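Local structure of putative hemin ABC transport system, membrane protein (Burkholderia cenocepacia J2315, 5B57) at residues G192-L196 with P197-L201; A356-L360 with G361-A365. The protein probably forms the membrane-spanning permease subunit of an ABC importer that carries heme into the bacterial cell. All coordinates share one frame; numbering follows the deposited sequence.

Contact 1 (G192-L196 with P197-L201)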
loop_
_atom_site.group_PDB
_atom_site.type_symbol
_atom_site.label_atom_id
_atom_site.label_comp_id
_atom_site.label_asym_id
_atom_site.label_seq_id
_atom_site.Cartn_x
_atom_site.Cartn_y
_atom_site.Cartn_z
ATOM N N GLY A 192 -25.370 0.068 -1.896
ATOM C CA GLY A 192 -24.441 1.156 -2.146
ATOM C C GLY A 192 -23.345 1.280 -1.104
ATOM O O GLY A 192 -23.488 1.977 -0.097
ATOM N N ARG A 193 -22.243 0.575 -1.345
ATOM C CA ARG A 193 -21.035 0.685 -0.541
ATOM C C ARG A 193 -19.872 0.833 -1.508
ATOM O O ARG A 193 -19.765 0.069 -2.473
ATOM C CB ARG A 193 -20.834 -0.536 0.372
ATOM C CG ARG A 193 -21.644 -0.519 1.668
ATOM C CD ARG A 193 -21.568 -1.869 2.397
ATOM N NE ARG A 193 -22.374 -2.906 1.746
ATOM C CZ ARG A 193 -22.551 -4.136 2.227
ATOM N NH1 ARG A 193 -21.973 -4.494 3.370
ATOM N NH2 ARG A 193 -23.305 -5.006 1.564
ATOM N N LEU A 194 -19.023 1.826 -1.268
ATOM C CA LEU A 194 -17.949 2.179 -2.188
ATOM C C LEU A 194 -16.623 1.867 -1.516
ATOM O O LEU A 194 -16.145 2.661 -0.706
ATOM C CB LEU A 194 -18.023 3.656 -2.591
ATOM C CG LEU A 194 -16.946 4.136 -3.593
ATOM C CD1 LEU A 194 -16.931 3.332 -4.882
ATOM C CD2 LEU A 194 -17.069 5.601 -3.940
ATOM N N ALA A 195 -16.024 0.727 -1.843
ATOM C CA ALA A 195 -14.683 0.427 -1.348
ATOM C C ALA A 195 -13.665 1.185 -2.176
ATOM O O ALA A 195 -13.654 1.075 -3.403
ATOM C CB ALA A 195 -14.382 -1.068 -1.400
ATOM N N LEU A 196 -12.805 1.949 -1.527
ATOM C CA LEU A 196 -11.850 2.724 -2.306
ATOM C C LEU A 196 -10.878 1.844 -3.084
ATOM O O LEU A 196 -10.502 2.232 -4.203
ATOM C CB LEU A 196 -11.127 3.724 -1.395
ATOM C CG LEU A 196 -12.080 4.709 -0.708
ATOM C CD1 LEU A 196 -11.337 5.879 -0.089
ATOM C CD2 LEU A 196 -13.142 5.208 -1.680
ATOM N N PRO A 197 -10.437 0.682 -2.581
ATOM C CA PRO A 197 -9.656 -0.230 -3.453
ATOM C C PRO A 197 -10.361 -0.628 -4.736
ATOM O O PRO A 197 -9.707 -0.684 -5.784
ATOM C CB PRO A 197 -9.402 -1.457 -2.558
ATOM C CG PRO A 197 -9.945 -1.101 -1.195
ATOM C CD PRO A 197 -10.225 0.377 -1.163
ATOM N N LEU A 198 -11.679 -0.894 -4.692
ATOM C CA LEU A 198 -12.408 -1.281 -5.902
ATOM C C LEU A 198 -12.557 -0.104 -6.860
ATOM O O LEU A 198 -12.416 -0.266 -8.074
ATOM C CB LEU A 198 -13.785 -1.861 -5.548
ATOM C CG LEU A 198 -13.889 -3.158 -4.711
ATOM C CD1 LEU A 198 -15.303 -3.652 -4.623
ATOM C CD2 LEU A 198 -13.019 -4.266 -5.255
ATOM N N LEU A 199 -12.814 1.095 -6.338
ATOM C CA LEU A 199 -12.807 2.270 -7.204
ATOM C C LEU A 199 -11.507 2.373 -7.982
ATOM O O LEU A 199 -11.506 2.718 -9.166
ATOM C CB LEU A 199 -13.020 3.535 -6.382
ATOM C CG LEU A 199 -13.135 4.746 -7.283
ATOM C CD1 LEU A 199 -14.271 5.575 -6.802
ATOM C CD2 LEU A 199 -11.864 5.539 -7.235
ATOM N N LEU A 200 -10.386 2.074 -7.331
ATOM C CA LEU A 200 -9.102 2.120 -8.022
ATOM C C LEU A 200 -9.013 1.020 -9.068
ATOM O O LEU A 200 -8.424 1.224 -10.137
ATOM C CB LEU A 200 -7.962 2.016 -7.010
ATOM C CG LEU A 200 -7.771 3.256 -6.136
ATOM C CD1 LEU A 200 -6.600 3.053 -5.179
ATOM C CD2 LEU A 200 -7.593 4.522 -7.010
ATOM N N LEU A 201 -9.621 -0.145 -8.793
ATOM C CA LEU A 201 -9.592 -1.251 -9.753
ATOM C C LEU A 201 -10.512 -0.987 -10.953
ATOM O O LEU A 201 -10.126 -1.227 -12.104
ATOM C CB LEU A 201 -9.956 -2.555 -9.042
ATOM C CG LEU A 201 -8.976 -3.736 -9.174
ATOM C CD1 LEU A 201 -7.522 -3.350 -8.921
ATOM C CD2 LEU A 201 -9.363 -4.829 -8.207
#
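Leu194 and Leu199 both carry CG anti to the backbone N, at chi1 -179° and -175°, and these torsions bring their branched ends together across the start of helix 196-220. The CD1 methyl of Leu199 lies 4.0 Å from CD1 of Leu194 and equally far from its CD2, so a single methyl of the helix residue rests against the fork of the loop residue, the two side chains running obliquely to one another. Leucine suits both places: at Leu194 the terminal fork offers two methyls, and at Leu199 a branched end reaches across five residues with one.

Ala195 is the N-cap residue. Its methyl has no acceptor to offer the amides of the first turn. Separately, its carbonyl takes the ordinary helical bond from four residues on: the amide of Leu199 gives its hydrogen to Ala195 O over 3.1 Å between Leu199 N and that oxygen, an almost straight bond with 169° at the hydrogen. The small CB of Ala195 meets CG of Leu198 at 3.9 Å. One residue on, Leu200 N donates to Leu196 O at 3.1 Å, more bent and tilted out of the carbonyl plane. Pro197 fits the first turn because its nitrogen has no hydrogen to give, and none is called for there by the helical pattern; its ring sits close against Leu196, as it must next to its own peptide bond.

The Leu194–Leu199 pair is wedged between two helices of the same chain, meeting Leu291 of helix 283-305 and Ala188 of helix 168-188, while Gln284 accepts a bond from Leu194 N through OE1. Elsewhere on this first turn and the next, Leu198 and Leu201 pack on Asn379 and Leu375 of the second subunit, so this helix start lies where the subunit's own bundle meets its partner.

Contact 2 (A356-L360 with G361-A365)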
loop_
_atom_site.group_PDB
_atom_site.type_symbol
_atom_site.label_atom_id
_atom_site.label_comp_id
_atom_site.label_asym_id
_atom_site.label_seq_id
_atom_site.Cartn_x
_atom_site.Cartn_y
_atom_site.Cartn_z
ATOM N N ALA A 356 8.319 31.504 -27.952
ATOM C CA ALA A 356 7.583 30.247 -27.948
ATOM C C ALA A 356 6.659 30.187 -26.744
ATOM O O ALA A 356 6.907 30.801 -25.700
ATOM C CB ALA A 356 8.525 29.045 -27.947
ATOM N N ASP A 357 5.567 29.460 -26.902
ATOM C CA ASP A 357 4.574 29.304 -25.843
ATOM C C ASP A 357 4.578 27.827 -25.504
ATOM O O ASP A 357 3.924 26.989 -26.129
ATOM C CB ASP A 357 3.209 29.840 -26.308
ATOM C CG ASP A 357 2.232 30.026 -25.156
ATOM O OD1 ASP A 357 2.648 29.948 -23.975
ATOM O OD2 ASP A 357 1.032 30.255 -25.437
ATOM N N ILE A 358 5.371 27.492 -24.476
ATOM C CA ILE A 358 5.719 26.116 -24.085
ATOM C C ILE A 358 4.511 25.457 -23.437
ATOM O O ILE A 358 3.833 26.104 -22.616
ATOM C CB ILE A 358 6.921 26.131 -23.165
ATOM C CG1 ILE A 358 8.137 26.734 -23.870
ATOM C CG2 ILE A 358 7.205 24.744 -22.624
ATOM C CD1 ILE A 358 9.298 26.847 -22.952
ATOM N N PRO A 359 4.217 24.203 -23.740
ATOM C CA PRO A 359 3.093 23.549 -23.089
ATOM C C PRO A 359 3.195 23.638 -21.577
ATOM O O PRO A 359 4.265 23.486 -20.988
ATOM C CB PRO A 359 3.207 22.101 -23.581
ATOM C CG PRO A 359 3.783 22.266 -24.978
ATOM C CD PRO A 359 4.764 23.401 -24.854
ATOM N N LEU A 360 2.054 23.911 -20.938
ATOM C CA LEU A 360 2.047 24.066 -19.491
ATOM C C LEU A 360 2.364 22.751 -18.783
ATOM O O LEU A 360 3.060 22.743 -17.756
ATOM C CB LEU A 360 0.687 24.591 -19.038
ATOM C CG LEU A 360 0.650 25.047 -17.583
ATOM C CD1 LEU A 360 1.737 26.087 -17.310
ATOM C CD2 LEU A 360 -0.733 25.562 -17.279
ATOM N N GLY A 361 1.850 21.627 -19.299
ATOM C CA GLY A 361 2.167 20.358 -18.680
ATOM C C GLY A 361 3.659 20.142 -18.548
ATOM O O GLY A 361 4.117 19.526 -17.584
ATOM N N VAL A 362 4.438 20.663 -19.501
ATOM C CA VAL A 362 5.885 20.497 -19.442
ATOM C C VAL A 362 6.440 21.234 -18.240
ATOM O O VAL A 362 7.285 20.701 -17.511
ATOM C CB VAL A 362 6.551 20.951 -20.759
ATOM C CG1 VAL A 362 7.884 21.585 -20.472
ATOM C CG2 VAL A 362 6.760 19.762 -21.702
ATOM N N LEU A 363 5.936 22.448 -17.981
ATOM C CA LEU A 363 6.421 23.236 -16.849
ATOM C C LEU A 363 5.940 22.667 -15.513
ATOM O O LEU A 363 6.706 22.611 -14.544
ATOM C CB LEU A 363 5.996 24.694 -17.013
ATOM C CG LEU A 363 7.021 25.668 -17.606
ATOM C CD1 LEU A 363 8.216 25.704 -16.722
ATOM C CD2 LEU A 363 7.455 25.300 -19.006
ATOM N N THR A 364 4.690 22.209 -15.426
ATOM C CA THR A 364 4.283 21.637 -14.148
ATOM C C THR A 364 5.013 20.331 -13.846
ATOM O O THR A 364 5.192 19.998 -12.673
ATOM C CB THR A 364 2.775 21.442 -14.095
ATOM O OG1 THR A 364 2.353 20.534 -15.116
ATOM C CG2 THR A 364 2.140 22.734 -14.326
ATOM N N ALA A 365 5.443 19.581 -14.870
ATOM C CA ALA A 365 6.284 18.417 -14.610
ATOM C C ALA A 365 7.642 18.836 -14.087
ATOM O O ALA A 365 8.284 18.081 -13.347
ATOM C CB ALA A 365 6.464 17.570 -15.864
#
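Apolar packing between Ile358 and the first turn of helix 360-378 comes from one methyl, CG2 of Ile358. It stands anti to the backbone N (CG1 being beside it, chi1 -61°) and so reaches CD2 of Leu363 at 3.7 Å and CG1 of Val362 at 3.9 Å. Ile358 meets Leu363 at about a right angle and Val362 more obliquely. A beta-branched residue suits this place: the CG2 branch makes the contact with the first turn, and the residue as a whole also packs on Ala349 and Val352 of helix 327-352. A looser touch joins Leu360 CD1 to CB of Leu363.

Backbone hydrogen bonds form the second group. At the N-cap, Pro359 receives a weak bond from Val362 N to its O at 3.2 Å, bent to 132° at the hydrogen. Leu360 O accepts from Thr364 N at 2.9 Å, with 166° at the hydrogen, a regular helical bond. Gly361 adds no side chain in this turn, and the backbones of Leu360 and Gly361 are hydrogen-bonded to those of Gly235 and Leu234.

Ionic contact belongs to the preceding loop, where Asp357 forms a salt bridge with Arg107. Across the subunit boundary, Pro359 and Val362 pack on Phe219 and Leu216 of the second subunit.

The chemistry thus divides: Pro359 has no side-chain acceptor and its carbonyl holds Val362 N weakly, regular helical bonding is seen at Leu360 O, and hydrocarbon branches join loop to first turn, consistent with a helix start in a predicted membrane-spanning segment, where much of the contact is hydrocarbon.

Overall arrangement
In contacts 1 and 2 alike, four loop residues run into the first helical residue of the next helix, and the N-cap residues, Ala195 and Pro359, lack a side-chain acceptor. They differ in bonding: Ala195 O takes an almost straight bond from four residues on, Pro359 O a weak one from three. They do not touch; their centres are 34 Å apart, their nearest atoms about 21 Å, on opposite sides of the chain's centre. Both nevertheless meet the second subunit, reciprocally: the start of helix 196-220 packs on Leu375 of helix 360-378 and Asn379 just after it in the other copy, and the start of helix 360-378 packs on helix 196-220 of that copy.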